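Local structure of botulinum neurotoxin type G (3MPP) at residues T238-G246 against L416-V425; I97-V105 against I113-A121. The protein binds neuronal cell surfaces through this receptor-binding domain of its heavy chain, so that the toxin's protease light chain can be delivered into the host cytosol. The protein carries 4 engineered substitutions. One frame throughout, in Å; residues are numbered along the deposited sequence.

In the fold
The two contacts belong to the two subdomains of the receptor-binding domain. Contact 2 (97-105 with 113-121) lies in the N-terminal half, a lectin-like (concanavalin-type) subdomain, and joins the adjacent strands of a hairpin. Contact 1 (238-246 with 416-425) lies in the C-terminal half, a beta-trefoil subdomain, and pairs strands far apart in sequence. Their centres are 42 Å apart, on opposite sides of the chain's centre, and their nearest atoms stay about 23 Å apart, so neither touches the other. In contact 1, Gly417 lies about 7 Å from the side chain of Trp402, the inferred ganglioside-binding residue; contact 2 is remote from it.

Contact 1 (T238-G246 against L416-V425); sequences TQYYLFNQG and LGCNWQFIPV
Asn244 stands its amide almost upright on Trp420: ND2 is over one face of the indole, 3.3 Å from CH2, with the amide and ring planes 88° apart. The same ND2 donates to Gly417 O at 2.8 Å; this acceptor lies in the amide plane, although the donor approaches from above the Gly417 carbonyl plane. That bond, with Met247 N and, weakly, Gly246 N on OD1, holds the amide's rotation. Leu242 also reaches that indole, its CG 3.4 Å from Trp420 CE3. With Leu242 CG anti to the backbone N (chi1 -164°), CD1 lies over the face of Phe422, and Phe422 CB sits over the Tyr240 ring, 3.8 Å from its centroid. The latter two rings meet obliquely, their planes at 56°. On the other face, Phe243 and Gln421 run alongside each other, and Phe243 CB touches Ile423 CD1 at 3.8 Å. Reciprocal backbone bonds link the antiparallel pairs Tyr241 with Ile423 and Phe243 with Gln421. Further along, Gln245 N donates to Asn419 O at 2.8 Å. The pairing joins the first and last strands of the C-terminal beta-trefoil subdomain, some 170 residues apart in the chain, and so closes that fold. Strand 239-244 lies between 420-423 and 285-289, Tyr240 making a backbone hydrogen bond with Phe285, while Ile379 of strand 373-382 packs on Asn244 and Trp420, whose NE1 bonds to Phe377 O.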
# COMPACT_ATOMS: atom_id res chain seq x y z
N THR A 238 15.13 -8.98 2.93
CA THR A 238 14.63 -7.76 3.56
C THR A 238 13.88 -8.11 4.84
O THR A 238 13.04 -9.02 4.86
CB THR A 238 13.66 -7.05 2.59
OG1 THR A 238 14.35 -6.74 1.38
CG2 THR A 238 13.05 -5.76 3.22
N GLN A 239 14.15 -7.37 5.92
CA GLN A 239 13.46 -7.65 7.19
C GLN A 239 12.00 -7.22 7.17
O GLN A 239 11.68 -6.09 6.81
CB GLN A 239 14.19 -6.97 8.35
CG GLN A 239 15.60 -7.51 8.57
CD GLN A 239 16.39 -6.61 9.49
OE1 GLN A 239 16.33 -5.39 9.35
NE2 GLN A 239 17.10 -7.19 10.44
N TYR A 240 11.12 -8.14 7.58
CA TYR A 240 9.69 -7.93 7.57
C TYR A 240 9.06 -8.42 8.86
O TYR A 240 9.33 -9.55 9.30
CB TYR A 240 9.04 -8.74 6.46
CG TYR A 240 9.28 -8.26 5.05
CD1 TYR A 240 8.98 -6.95 4.67
CD2 TYR A 240 9.77 -9.13 4.09
CE1 TYR A 240 9.19 -6.52 3.35
CE2 TYR A 240 9.98 -8.71 2.77
CZ TYR A 240 9.68 -7.41 2.41
OH TYR A 240 9.88 -6.99 1.10
N TYR A 241 8.20 -7.60 9.45
CA TYR A 241 7.26 -8.05 10.48
C TYR A 241 6.02 -8.60 9.77
O TYR A 241 5.82 -8.38 8.57
CB TYR A 241 6.93 -6.89 11.44
CG TYR A 241 8.18 -6.40 12.14
CD1 TYR A 241 8.69 -7.09 13.23
CD2 TYR A 241 8.87 -5.28 11.67
CE1 TYR A 241 9.86 -6.67 13.87
CE2 TYR A 241 10.05 -4.86 12.30
CZ TYR A 241 10.53 -5.55 13.40
OH TYR A 241 11.67 -5.14 14.03
N LEU A 242 5.20 -9.34 10.50
CA LEU A 242 4.15 -10.12 9.86
C LEU A 242 2.79 -9.61 10.30
O LEU A 242 2.55 -9.33 11.48
CB LEU A 242 4.34 -11.61 10.18
CG LEU A 242 3.60 -12.68 9.36
CD1 LEU A 242 3.86 -12.54 7.84
CD2 LEU A 242 3.96 -14.08 9.85
N PHE A 243 1.90 -9.46 9.32
CA PHE A 243 0.55 -9.01 9.59
C PHE A 243 -0.45 -10.05 9.08
O PHE A 243 -0.30 -10.55 7.96
CB PHE A 243 0.32 -7.64 8.93
CG PHE A 243 -1.10 -7.17 8.95
CD1 PHE A 243 -1.60 -6.45 10.03
CD2 PHE A 243 -1.94 -7.41 7.86
CE1 PHE A 243 -2.92 -6.01 10.04
CE2 PHE A 243 -3.28 -6.96 7.87
CZ PHE A 243 -3.76 -6.26 8.95
N ASN A 244 -1.45 -10.36 9.90
CA ASN A 244 -2.54 -11.27 9.52
C ASN A 244 -3.85 -10.54 9.23
O ASN A 244 -4.40 -9.88 10.10
CB ASN A 244 -2.76 -12.34 10.60
CG ASN A 244 -3.68 -13.44 10.14
OD1 ASN A 244 -4.89 -13.27 10.17
ND2 ASN A 244 -3.11 -14.56 9.70
N GLN A 245 -4.37 -10.70 8.01
CA GLN A 245 -5.59 -10.02 7.61
C GLN A 245 -6.82 -10.45 8.42
O GLN A 245 -7.70 -9.65 8.67
CB GLN A 245 -5.89 -10.19 6.11
CG GLN A 245 -7.17 -9.44 5.67
CD GLN A 245 -7.56 -9.70 4.23
OE1 GLN A 245 -7.21 -10.73 3.66
NE2 GLN A 245 -8.26 -8.75 3.62
N GLY A 246 -6.87 -11.71 8.84
CA GLY A 246 -8.01 -12.20 9.60
C GLY A 246 -7.98 -11.84 11.09
O GLY A 246 -9.02 -11.73 11.73
N LEU A 416 -10.22 -15.46 6.43
CA LEU A 416 -9.14 -14.52 6.14
C LEU A 416 -7.86 -14.81 6.93
O LEU A 416 -6.85 -14.16 6.72
CB LEU A 416 -9.60 -13.08 6.43
CG LEU A 416 -10.86 -12.61 5.69
CD1 LEU A 416 -11.29 -11.20 6.12
CD2 LEU A 416 -10.68 -12.70 4.16
N GLY A 417 -7.92 -15.79 7.84
CA GLY A 417 -6.76 -16.14 8.65
C GLY A 417 -5.50 -16.64 7.93
O GLY A 417 -4.43 -16.74 8.52
N CYS A 418 -5.64 -17.00 6.66
CA CYS A 418 -4.48 -17.44 5.88
C CYS A 418 -3.97 -16.33 4.99
O CYS A 418 -3.17 -16.58 4.09
CB CYS A 418 -4.82 -18.66 5.00
SG CYS A 418 -6.34 -18.45 4.01
N ASN A 419 -4.40 -15.10 5.24
CA ASN A 419 -3.93 -13.99 4.41
C ASN A 419 -2.98 -13.13 5.20
O ASN A 419 -3.32 -12.65 6.28
CB ASN A 419 -5.10 -13.14 3.91
CG ASN A 419 -6.07 -13.94 3.07
OD1 ASN A 419 -5.65 -14.83 2.33
ND2 ASN A 419 -7.36 -13.64 3.19
N TRP A 420 -1.78 -12.93 4.65
CA TRP A 420 -0.71 -12.25 5.35
C TRP A 420 -0.19 -11.05 4.59
O TRP A 420 -0.31 -11.00 3.35
CB TRP A 420 0.47 -13.23 5.54
CG TRP A 420 0.12 -14.50 6.30
CD1 TRP A 420 -0.27 -15.71 5.76
CD2 TRP A 420 0.14 -14.69 7.73
NE1 TRP A 420 -0.49 -16.63 6.78
CE2 TRP A 420 -0.24 -16.04 7.99
CE3 TRP A 420 0.43 -13.86 8.82
CZ2 TRP A 420 -0.33 -16.57 9.28
CZ3 TRP A 420 0.35 -14.39 10.11
CH2 TRP A 420 -0.04 -15.73 10.33
N GLN A 421 0.38 -10.10 5.32
CA GLN A 421 1.17 -9.04 4.70
C GLN A 421 2.50 -8.91 5.42
O GLN A 421 2.60 -9.15 6.63
CB GLN A 421 0.41 -7.71 4.72
CG GLN A 421 -0.92 -7.75 3.95
CD GLN A 421 -1.63 -6.42 3.95
OE1 GLN A 421 -0.99 -5.37 3.88
NE2 GLN A 421 -2.96 -6.46 4.01
N PHE A 422 3.52 -8.52 4.66
CA PHE A 422 4.85 -8.34 5.20
C PHE A 422 5.14 -6.84 5.39
O PHE A 422 4.97 -6.04 4.47
CB PHE A 422 5.88 -8.97 4.25
CG PHE A 422 5.82 -10.50 4.20
CD1 PHE A 422 6.57 -11.26 5.09
CD2 PHE A 422 5.02 -11.15 3.28
CE1 PHE A 422 6.53 -12.66 5.06
CE2 PHE A 422 4.97 -12.57 3.24
CZ PHE A 422 5.73 -13.31 4.13
N ILE A 423 5.61 -6.48 6.59
CA ILE A 423 5.81 -5.07 6.94
C ILE A 423 7.29 -4.75 7.15
O ILE A 423 7.88 -5.14 8.16
CB ILE A 423 5.05 -4.71 8.26
CG1 ILE A 423 3.62 -5.25 8.24
CG2 ILE A 423 5.04 -3.20 8.46
CD1 ILE A 423 2.80 -4.81 9.50
N PRO A 424 7.91 -4.04 6.19
CA PRO A 424 9.25 -3.52 6.43
C PRO A 424 9.20 -2.20 7.20
O PRO A 424 8.21 -1.46 7.08
CB PRO A 424 9.78 -3.22 5.02
CG PRO A 424 8.52 -3.04 4.16
CD PRO A 424 7.33 -3.59 4.91
N VAL A 425 10.25 -1.90 7.96
CA VAL A 425 10.38 -0.60 8.60
C VAL A 425 10.48 0.46 7.51
O VAL A 425 11.32 0.35 6.62
CB VAL A 425 11.65 -0.50 9.48
CG1 VAL A 425 11.75 0.89 10.08
CG2 VAL A 425 11.64 -1.57 10.56
O HOH W 1 12.59 -3.67 7.60

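Contact 2 (I97-V105 against I113-A121); sequences IKNDSGWKV and IWTLIDVNA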
# COMPACT_ATOMS: atom_id res chain seq x y z
N ILE A 97 -3.24 25.80 -12.92
CA ILE A 97 -3.86 27.06 -12.56
C ILE A 97 -3.33 28.17 -13.46
O ILE A 97 -2.16 28.17 -13.84
CB ILE A 97 -3.53 27.44 -11.11
CG1 ILE A 97 -4.07 26.39 -10.12
CG2 ILE A 97 -4.02 28.86 -10.78
CD1 ILE A 97 -5.55 26.53 -9.82
N LYS A 98 -4.19 29.13 -13.77
CA LYS A 98 -3.81 30.26 -14.59
C LYS A 98 -4.69 31.44 -14.20
O LYS A 98 -5.91 31.31 -14.16
CB LYS A 98 -3.98 29.92 -16.06
CG LYS A 98 -3.75 31.07 -17.01
CD LYS A 98 -4.11 30.62 -18.42
CE LYS A 98 -4.14 31.78 -19.38
NZ LYS A 98 -4.95 31.42 -20.57
N ASN A 99 -4.07 32.58 -13.92
CA ASN A 99 -4.80 33.74 -13.43
C ASN A 99 -5.69 33.36 -12.23
O ASN A 99 -6.85 33.78 -12.15
CB ASN A 99 -5.65 34.35 -14.54
CG ASN A 99 -4.83 34.72 -15.77
OD1 ASN A 99 -3.95 35.58 -15.70
ND2 ASN A 99 -5.13 34.09 -16.89
N ASP A 100 -5.13 32.55 -11.34
CA ASP A 100 -5.82 32.15 -10.11
C ASP A 100 -6.99 31.21 -10.35
O ASP A 100 -7.77 30.93 -9.44
CB ASP A 100 -6.28 33.38 -9.33
CG ASP A 100 -5.12 34.19 -8.80
OD1 ASP A 100 -4.15 33.58 -8.33
OD2 ASP A 100 -5.19 35.44 -8.87
N SER A 101 -7.12 30.71 -11.58
CA SER A 101 -8.23 29.83 -11.94
C SER A 101 -7.75 28.53 -12.59
O SER A 101 -6.85 28.53 -13.43
CB SER A 101 -9.21 30.55 -12.86
OG SER A 101 -10.18 29.65 -13.36
N GLY A 102 -8.38 27.42 -12.19
CA GLY A 102 -8.03 26.10 -12.70
C GLY A 102 -8.40 25.05 -11.68
O GLY A 102 -9.42 25.18 -11.00
N TRP A 103 -7.57 24.01 -11.55
CA TRP A 103 -7.77 22.98 -10.54
C TRP A 103 -6.51 22.67 -9.75
O TRP A 103 -5.39 22.84 -10.23
CB TRP A 103 -8.30 21.67 -11.14
CG TRP A 103 -7.39 21.03 -12.15
CD1 TRP A 103 -7.48 21.13 -13.51
CD2 TRP A 103 -6.27 20.17 -11.88
NE1 TRP A 103 -6.49 20.39 -14.10
CE2 TRP A 103 -5.73 19.80 -13.13
CE3 TRP A 103 -5.66 19.70 -10.71
CZ2 TRP A 103 -4.61 18.97 -13.25
CZ3 TRP A 103 -4.55 18.87 -10.83
CH2 TRP A 103 -4.04 18.52 -12.08
N LYS A 104 -6.70 22.19 -8.53
CA LYS A 104 -5.58 21.79 -7.70
C LYS A 104 -5.96 20.59 -6.85
O LYS A 104 -7.11 20.44 -6.44
CB LYS A 104 -5.12 22.94 -6.81
CG LYS A 104 -6.06 23.25 -5.65
CD LYS A 104 -5.58 24.46 -4.85
CE LYS A 104 -6.51 24.76 -3.68
NZ LYS A 104 -5.92 25.70 -2.69
N VAL A 105 -4.97 19.73 -6.62
CA VAL A 105 -5.08 18.66 -5.64
C VAL A 105 -4.26 19.09 -4.43
O VAL A 105 -3.10 19.49 -4.55
CB VAL A 105 -4.56 17.32 -6.21
CG1 VAL A 105 -4.54 16.24 -5.13
CG2 VAL A 105 -5.41 16.88 -7.40
N ILE A 113 -7.86 16.41 -1.20
CA ILE A 113 -8.85 17.43 -1.58
C ILE A 113 -8.71 17.88 -3.03
O ILE A 113 -7.62 18.21 -3.49
CB ILE A 113 -8.69 18.69 -0.71
CG1 ILE A 113 -8.86 18.36 0.77
CG2 ILE A 113 -9.66 19.77 -1.15
CD1 ILE A 113 -8.44 19.51 1.68
N TRP A 114 -9.84 17.92 -3.72
CA TRP A 114 -9.92 18.41 -5.09
C TRP A 114 -10.66 19.76 -5.11
O TRP A 114 -11.75 19.89 -4.56
CB TRP A 114 -10.67 17.38 -5.94
CG TRP A 114 -11.02 17.80 -7.34
CD1 TRP A 114 -12.27 18.10 -7.81
CD2 TRP A 114 -10.13 17.92 -8.45
NE1 TRP A 114 -12.20 18.41 -9.15
CE2 TRP A 114 -10.90 18.30 -9.57
CE3 TRP A 114 -8.75 17.73 -8.62
CZ2 TRP A 114 -10.35 18.51 -10.82
CZ3 TRP A 114 -8.21 17.94 -9.87
CH2 TRP A 114 -9.00 18.33 -10.95
N THR A 115 -10.07 20.77 -5.75
CA THR A 115 -10.63 22.11 -5.74
C THR A 115 -10.71 22.72 -7.13
O THR A 115 -9.75 22.64 -7.91
CB THR A 115 -9.83 23.07 -4.83
OG1 THR A 115 -9.86 22.59 -3.47
CG2 THR A 115 -10.40 24.47 -4.89
N LEU A 116 -11.86 23.31 -7.45
CA LEU A 116 -12.06 24.05 -8.69
C LEU A 116 -12.26 25.51 -8.34
O LEU A 116 -13.03 25.84 -7.44
CB LEU A 116 -13.29 23.53 -9.44
CG LEU A 116 -13.19 22.12 -10.02
CD1 LEU A 116 -14.57 21.62 -10.44
CD2 LEU A 116 -12.21 22.09 -11.18
N ILE A 117 -11.54 26.38 -9.04
CA ILE A 117 -11.62 27.81 -8.78
C ILE A 117 -11.89 28.54 -10.09
O ILE A 117 -11.19 28.33 -11.08
CB ILE A 117 -10.32 28.34 -8.15
CG1 ILE A 117 -9.98 27.53 -6.90
CG2 ILE A 117 -10.44 29.84 -7.85
CD1 ILE A 117 -8.75 28.01 -6.17
N ASP A 118 -12.92 29.38 -10.09
CA ASP A 118 -13.29 30.12 -11.29
C ASP A 118 -12.47 31.41 -11.44
O ASP A 118 -11.58 31.71 -10.63
CB ASP A 118 -14.79 30.42 -11.33
CG ASP A 118 -15.25 31.35 -10.22
OD1 ASP A 118 -14.40 32.04 -9.61
OD2 ASP A 118 -16.47 31.40 -9.96
N VAL A 119 -12.79 32.17 -12.48
CA VAL A 119 -12.03 33.37 -12.82
C VAL A 119 -12.21 34.50 -11.82
O VAL A 119 -11.49 35.50 -11.86
CB VAL A 119 -12.42 33.87 -14.22
CG1 VAL A 119 -11.68 33.07 -15.29
CG2 VAL A 119 -13.93 33.76 -14.41
N ASN A 120 -13.18 34.35 -10.92
CA ASN A 120 -13.43 35.37 -9.89
C ASN A 120 -12.86 34.97 -8.53
O ASN A 120 -13.07 35.66 -7.53
CB ASN A 120 -14.92 35.65 -9.79
CG ASN A 120 -15.47 36.34 -11.03
OD1 ASN A 120 -16.47 35.90 -11.61
ND2 ASN A 120 -14.82 37.43 -11.45
N ALA A 121 -12.15 33.84 -8.51
CA ALA A 121 -11.57 33.28 -7.29
C ALA A 121 -12.62 32.66 -6.37
O ALA A 121 -12.38 32.48 -5.17
CB ALA A 121 -10.73 34.32 -6.54
O HOH W 2 -7.45 21.18 -3.53
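Ser101 and Gly102 share a single acceptor: Ile117 O takes Ser101 OG at 2.8 Å and Gly102 N at 3.2 Å, so a side-chain bond is added to the backbone pairing just where the chain turns a corner. The hydroxyl reaches this carbonyl because OG is anti to its own backbone N (chi1 172°), and Asn177 N gives OG a second partner. Gly102 makes the corner in a backbone conformation readily open to glycine, and Ile117 N returns a bond to Gly102 O.

Beyond the corner the two strands run antiparallel, with axes at 164°, and Lys104 and Thr115 exchange backbone bonds. Trp103 and Trp114 leave on the same face of the sheet. Their indoles are displaced along their planes and share little area, the five-membered ring of Trp103 and the six-membered ring of Trp114 being inclined at 30°; CH2 of Trp114 lies over the outer part of the Trp103 face, and Trp114 CZ3 lies 3.2 Å from Trp103 CE3. Val105 CG2 meets the edge of Trp114, 3.7 Å from CE3. On the opposite face, the extended Lys104 chain runs beside Thr115, bringing CE to 3.9 Å from Thr115 CB. A water joins Thr115 OG1 to Lys104 O and Ile113 O, and Ser125 OG also bonds this hydroxyl.

The hairpin 103-108/111-117 lies between strands 90-98 and 123-129 in one antiparallel sheet of the lectin-like (concanavalin-type) beta sandwich of the N-terminal subdomain; strand 67-74 of the facing sheet packs through Ile69 against both tryptophans.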